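Local coordinates for superoxide dismutase (Acidilobus saccharovorans, PDB 4FFK), which catalyses, as an iron-dependent enzyme, the dismutation of superoxide to molecular oxygen and hydrogen peroxide, at residues L16-L21 against A58-E63; V141-L146 against E161-V166. One frame throughout, in Å; residues are numbered along the deposited sequence.

Overall arrangement
Contact 1, L16-L21 against A58-E63, lies toward the outer end of the helical hairpin, its centre about 20 Å from the centre of the chain. Contact 2, V141-L146 against E161-V166, is buried in the C-terminal alpha/beta domain, its centre about 8 Å from the centre of the chain. Their own centres are about 22 Å apart and their nearest atoms about 11 Å, so neither touches the other. The iron(III) ion, held by H43, H92, D178 and H182, lies beside contact 2: the W143 side chain comes within about 4 Å of it. Both contacts also meet the second subunit, contact 1 through L16, K17, Y19 and L59, contact 2 through E161 and the turn that follows it.

Contact 1: L16-L21 against A58-E63; sequences LKRYEL and ALDKLE
E63 OE2 accepts two hydrogen bonds from the N-terminal segment: L16 N meets it nearly head-on at 2.6 Å, and R18 NH1 comes in on the syn side, but tilted out of the carboxylate plane, at 2.7 Å. The other carboxylate oxygen, E63 OE1, takes R18 NH2 at 2.6 Å, from above that plane though within the guanidinium plane. The salt bridge is therefore end-on but twisted, the two planar groups lying 56° apart. Bending of the R18 chain at chi2 (-45°) turns the guanidinium back so that NH1 also bonds to L16 O at 2.7 Å; in this conformer, one of two modelled for R18, these bonds together hold its rotation. D60 OD2 adds a weak, long salt bridge to NH2. In the alpha-hairpin domain of iron/manganese superoxide dismutases, this ties the extended N-terminal segment alongside helix 37-66, little more than one turn of which offers L59, D60, L62 and E63. Beneath the ionic network L59 is the apolar centre: its CD1 lies 3.6 Å from R18 CD and equally near Y19 CE2, while CD2 faces L16 CD1 at 4.0 Å. L16 CD1 also reaches L62 CB. The Y19 ring continues toward F82, Y86 and H89 of helix 75-97, and its OH is hydrogen-bonded to D149 and R156 of the second subunit.

Contact 2: V141-L146 against E161-V166; sequences VGWAIL and EKHNNV
W143 and H163 join through their ring edges: the indole NE1 donates to H163 ND1 at 3.0 Å, with an N-H...N angle of 156°. The acceptor lies close to the indole plane and the donor lies in the imidazole plane, yet the two rings are turned 54° from each other and neither covers the other's face. With CG beside the backbone N (chi1 -61°), W143 swings its five-membered ring toward the turn, where CD1 also comes 3.2 Å from K162 O. The backbones meet at the end of an antiparallel strand pair. G142 and E161 form a non-hydrogen-bonded pair with CA atoms 4.0 Å apart, followed by K162 N bonding to V141 O at 2.9 Å; G142 CA gives a C-H...O contact to K162 O. Beyond this point N164 N and N165 N both bond to E161 O, at 3.2 and 2.9 Å, in a classic beta bulge. The E161 carboxylate is salt-bridged to R80 of the second subunit and K162 of the third; K162 NZ pairs with E139 and E161 of the third subunit. W143 stands edge-to-face with the iron ligand H92 and touches D178, another ligand, placing it in the metal's second shell. Donation from NE1 makes H163 ND1 the acceptor, probably fixes how the two rings are turned, and links H163 through W143 to the surroundings of the iron.

Contact 1: L16-L21 against A58-E63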
loop_
_atom_site.group_PDB
_atom_site.type_symbol
_atom_site.label_atom_id
_atom_site.label_comp_id
_atom_site.label_asym_id
_atom_site.label_seq_id
_atom_site.Cartn_x
_atom_site.Cartn_y
_atom_site.Cartn_z
ATOM N N LEU A 16 -12.300 16.721 -20.143
ATOM C CA LEU A 16 -11.240 16.817 -19.148
ATOM C C LEU A 16 -9.936 17.205 -19.830
ATOM O O LEU A 16 -9.685 16.777 -20.973
ATOM C CB LEU A 16 -11.104 15.470 -18.463
ATOM C CG LEU A 16 -12.386 15.104 -17.723
ATOM C CD1 LEU A 16 -12.102 13.807 -16.926
ATOM C CD2 LEU A 16 -12.839 16.224 -16.799
ATOM N N LYS A 17 -9.136 18.011 -19.136
ATOM C CA LYS A 17 -7.875 18.491 -19.686
ATOM C C LYS A 17 -6.863 17.374 -19.440
ATOM O O LYS A 17 -6.683 16.930 -18.270
ATOM C CB LYS A 17 -7.489 19.787 -19.045
ATOM C CG LYS A 17 -6.118 20.270 -19.429
ATOM C CD LYS A 17 -6.112 20.656 -20.891
ATOM C CE LYS A 17 -4.892 21.568 -21.133
ATOM N NZ LYS A 17 -4.683 21.745 -22.574
ATOM N N ARG A 18 -6.275 16.886 -20.517
ATOM C CA ARG A 18 -5.336 15.765 -20.427
ATOM C C ARG A 18 -3.931 16.277 -20.146
ATOM O O ARG A 18 -3.667 17.494 -20.164
ATOM C CB ARG A 18 -5.330 14.931 -21.691
ATOM C CG ARG A 18 -6.680 14.457 -22.194
ATOM C CD ARG A 18 -7.579 13.904 -21.111
ATOM N NE ARG A 18 -8.506 12.914 -21.653
ATOM C CZ ARG A 18 -9.782 13.139 -21.945
ATOM N NH1 ARG A 18 -10.320 14.323 -21.753
ATOM N NH2 ARG A 18 -10.504 12.158 -22.441
ATOM N N TYR A 19 -3.025 15.326 -19.887
ATOM C CA TYR A 19 -1.645 15.643 -19.514
ATOM C C TYR A 19 -0.684 15.574 -20.665
ATOM O O TYR A 19 -0.862 14.820 -21.588
ATOM C CB TYR A 19 -1.161 14.759 -18.337
ATOM C CG TYR A 19 -2.037 15.009 -17.149
ATOM C CD1 TYR A 19 -1.840 16.099 -16.333
ATOM C CD2 TYR A 19 -3.130 14.167 -16.884
ATOM C CE1 TYR A 19 -2.684 16.376 -15.306
ATOM C CE2 TYR A 19 -3.993 14.467 -15.867
ATOM C CZ TYR A 19 -3.756 15.548 -15.069
ATOM O OH TYR A 19 -4.573 15.850 -14.010
ATOM N N GLU A 20 0.336 16.426 -20.629
ATOM C CA GLU A 20 1.312 16.399 -21.716
ATOM C C GLU A 20 2.607 16.084 -21.068
ATOM O O GLU A 20 2.879 16.546 -19.959
ATOM C CB GLU A 20 1.481 17.774 -22.367
ATOM C CG GLU A 20 0.272 18.268 -23.031
ATOM C CD GLU A 20 0.158 19.747 -22.893
ATOM O OE1 GLU A 20 1.076 20.430 -23.394
ATOM O OE2 GLU A 20 -0.832 20.201 -22.259
ATOM N N LEU A 21 3.457 15.421 -21.834
ATOM C CA LEU A 21 4.808 15.170 -21.435
ATOM C C LEU A 21 5.611 16.434 -21.636
ATOM O O LEU A 21 5.803 16.861 -22.784
ATOM C CB LEU A 21 5.389 14.049 -22.270
ATOM C CG LEU A 21 6.831 13.614 -21.996
ATOM C CD1 LEU A 21 6.895 12.867 -20.632
ATOM C CD2 LEU A 21 7.257 12.716 -23.095
ATOM N N ALA A 58 -7.053 7.196 -17.589
ATOM C CA ALA A 58 -8.057 7.256 -16.491
ATOM C C ALA A 58 -9.040 8.331 -16.827
ATOM O O ALA A 58 -10.246 8.106 -16.801
ATOM C CB ALA A 58 -7.378 7.528 -15.132
ATOM N N LEU A 59 -8.540 9.499 -17.233
ATOM C CA LEU A 59 -9.370 10.654 -17.518
ATOM C C LEU A 59 -10.342 10.258 -18.643
ATOM O O LEU A 59 -11.516 10.609 -18.609
ATOM C CB LEU A 59 -8.506 11.838 -17.982
ATOM C CG LEU A 59 -7.604 12.473 -16.919
ATOM C CD1 LEU A 59 -7.140 13.734 -17.518
ATOM C CD2 LEU A 59 -8.420 12.707 -15.648
ATOM N N ASP A 60 -9.878 9.466 -19.569
ATOM C CA ASP A 60 -10.741 9.030 -20.660
ATOM C C ASP A 60 -11.914 8.197 -20.161
ATOM O O ASP A 60 -13.071 8.392 -20.582
ATOM C CB ASP A 60 -9.953 8.274 -21.702
ATOM C CG ASP A 60 -10.811 8.000 -22.930
ATOM O OD1 ASP A 60 -11.189 6.832 -23.135
ATOM O OD2 ASP A 60 -11.122 8.988 -23.621
ATOM N N LYS A 61 -11.632 7.284 -19.238
ATOM C CA LYS A 61 -12.702 6.460 -18.655
ATOM C C LYS A 61 -13.693 7.320 -17.901
ATOM O O LYS A 61 -14.900 7.115 -18.019
ATOM C CB LYS A 61 -12.091 5.429 -17.701
ATOM C CG LYS A 61 -11.731 4.123 -18.344
ATOM C CD LYS A 61 -10.649 3.394 -17.520
ATOM C CE LYS A 61 -9.854 2.443 -18.415
ATOM N NZ LYS A 61 -8.378 2.384 -18.205
ATOM N N LEU A 62 -13.205 8.283 -17.101
ATOM C CA LEU A 62 -14.028 9.164 -16.347
ATOM C C LEU A 62 -14.987 9.988 -17.247
ATOM O O LEU A 62 -16.208 10.130 -16.990
ATOM C CB LEU A 62 -13.101 10.168 -15.687
ATOM C CG LEU A 62 -13.076 10.465 -14.231
ATOM C CD1 LEU A 62 -11.639 10.836 -13.817
ATOM C CD2 LEU A 62 -14.029 11.613 -14.085
ATOM N N GLU A 63 -14.375 10.597 -18.243
ATOM C CA GLU A 63 -15.101 11.396 -19.207
ATOM C C GLU A 63 -16.199 10.603 -19.885
ATOM O O GLU A 63 -17.350 11.092 -19.967
ATOM C CB GLU A 63 -14.115 11.891 -20.259
ATOM C CG GLU A 63 -14.643 12.962 -21.150
ATOM C CD GLU A 63 -13.457 13.575 -21.868
ATOM O OE1 GLU A 63 -12.957 12.912 -22.797
ATOM O OE2 GLU A 63 -12.978 14.619 -21.419
#

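Contact 2: V141-L146 against E161-V166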
loop_
_atom_site.group_PDB
_atom_site.type_symbol
_atom_site.label_atom_id
_atom_site.label_comp_id
_atom_site.label_asym_id
_atom_site.label_seq_id
_atom_site.Cartn_x
_atom_site.Cartn_y
_atom_site.Cartn_z
ATOM N N VAL A 141 10.089 0.583 -4.817
ATOM C CA VAL A 141 10.426 1.723 -5.667
ATOM C C VAL A 141 9.638 2.873 -5.204
ATOM O O VAL A 141 8.640 2.702 -4.566
ATOM C CB VAL A 141 10.099 1.488 -7.097
ATOM C CG1 VAL A 141 11.023 0.294 -7.575
ATOM C CG2 VAL A 141 8.632 1.140 -7.231
ATOM N N GLY A 142 10.125 4.064 -5.518
ATOM C CA GLY A 142 9.432 5.280 -5.096
ATOM C C GLY A 142 10.387 6.436 -5.209
ATOM O O GLY A 142 11.171 6.503 -6.130
ATOM N N TRP A 143 10.314 7.303 -4.211
ATOM C CA TRP A 143 10.936 8.638 -4.296
ATOM C C TRP A 143 11.323 9.024 -2.893
ATOM O O TRP A 143 10.708 8.607 -1.895
ATOM C CB TRP A 143 9.897 9.680 -4.671
ATOM C CG TRP A 143 9.308 9.375 -6.002
ATOM C CD1 TRP A 143 8.336 8.473 -6.256
ATOM C CD2 TRP A 143 9.727 9.919 -7.235
ATOM N NE1 TRP A 143 8.075 8.428 -7.606
ATOM C CE2 TRP A 143 8.902 9.339 -8.233
ATOM C CE3 TRP A 143 10.684 10.919 -7.604
ATOM C CZ2 TRP A 143 9.022 9.662 -9.572
ATOM C CZ3 TRP A 143 10.781 11.234 -8.967
ATOM C CH2 TRP A 143 9.973 10.615 -9.918
ATOM N N ALA A 144 12.333 9.884 -2.821
ATOM C CA ALA A 144 12.490 10.691 -1.601
ATOM C C ALA A 144 12.223 12.109 -2.031
ATOM O O ALA A 144 12.571 12.521 -3.159
ATOM C CB ALA A 144 13.887 10.531 -0.996
ATOM N N ILE A 145 11.572 12.869 -1.150
ATOM C CA ILE A 145 11.145 14.180 -1.465
ATOM C C ILE A 145 11.480 15.128 -0.313
ATOM O O ILE A 145 11.273 14.775 0.814
ATOM C CB ILE A 145 9.634 14.238 -1.690
ATOM C CG1 ILE A 145 9.246 13.575 -3.011
ATOM C CG2 ILE A 145 9.211 15.695 -1.719
ATOM C CD1 ILE A 145 7.725 13.441 -3.150
ATOM N N LEU A 146 12.040 16.289 -0.639
ATOM C CA LEU A 146 12.206 17.351 0.343
ATOM C C LEU A 146 10.993 18.216 0.112
ATOM O O LEU A 146 10.779 18.647 -0.998
ATOM C CB LEU A 146 13.486 18.183 0.048
ATOM C CG LEU A 146 13.594 19.329 1.099
ATOM C CD1 LEU A 146 13.586 18.918 2.568
ATOM C CD2 LEU A 146 14.846 20.068 0.791
ATOM N N GLU A 161 6.234 5.600 -1.906
ATOM C CA GLU A 161 6.408 4.303 -2.586
ATOM C C GLU A 161 5.501 4.269 -3.798
ATOM O O GLU A 161 4.484 4.920 -3.793
ATOM C CB GLU A 161 6.071 3.178 -1.634
ATOM C CG GLU A 161 7.171 3.005 -0.571
ATOM C CD GLU A 161 6.754 1.988 0.456
ATOM O OE1 GLU A 161 5.913 1.087 0.219
ATOM O OE2 GLU A 161 7.282 2.123 1.551
ATOM N N LYS A 162 5.951 3.610 -4.863
ATOM C CA LYS A 162 5.356 3.865 -6.204
ATOM C C LYS A 162 5.337 5.396 -6.372
ATOM O O LYS A 162 6.303 6.072 -6.004
ATOM C CB LYS A 162 3.944 3.241 -6.245
ATOM C CG LYS A 162 3.996 1.745 -6.153
ATOM C CD LYS A 162 2.598 1.152 -5.919
ATOM C CE LYS A 162 1.721 1.371 -7.123
ATOM N NZ LYS A 162 0.305 0.823 -6.859
ATOM N N HIS A 163 4.286 5.997 -6.926
ATOM C CA HIS A 163 4.207 7.439 -6.978
ATOM C C HIS A 163 3.150 7.921 -6.062
ATOM O O HIS A 163 2.855 9.115 -6.058
ATOM C CB HIS A 163 3.769 7.868 -8.383
ATOM C CG HIS A 163 4.610 7.276 -9.464
ATOM N ND1 HIS A 163 5.997 7.327 -9.433
ATOM C CD2 HIS A 163 4.275 6.609 -10.602
ATOM C CE1 HIS A 163 6.477 6.736 -10.519
ATOM N NE2 HIS A 163 5.447 6.271 -11.232
ATOM N N ASN A 164 2.519 6.982 -5.317
ATOM C CA ASN A 164 1.301 7.370 -4.649
ATOM C C ASN A 164 0.966 6.472 -3.503
ATOM O O ASN A 164 -0.200 6.175 -3.303
ATOM C CB ASN A 164 0.145 7.372 -5.670
ATOM C CG ASN A 164 -0.158 5.983 -6.233
ATOM O OD1 ASN A 164 0.720 5.133 -6.371
ATOM N ND2 ASN A 164 -1.462 5.723 -6.464
ATOM N N ASN A 165 2.000 6.000 -2.797
ATOM C CA ASN A 165 1.811 5.332 -1.535
ATOM C C ASN A 165 2.760 6.044 -0.579
ATOM O O ASN A 165 3.800 6.557 -1.028
ATOM C CB ASN A 165 2.188 3.898 -1.580
ATOM C CG ASN A 165 1.083 3.004 -2.160
ATOM O OD1 ASN A 165 -0.063 3.384 -2.199
ATOM N ND2 ASN A 165 1.447 1.761 -2.457
ATOM N N VAL A 166 2.362 6.021 0.687
ATOM C CA VAL A 166 3.087 6.623 1.848
ATOM C C VAL A 166 2.942 8.152 1.860
ATOM O O VAL A 166 2.670 8.766 2.897
ATOM C CB VAL A 166 4.586 6.273 1.859
ATOM C CG1 VAL A 166 5.138 6.718 3.210
ATOM C CG2 VAL A 166 4.785 4.749 1.710
#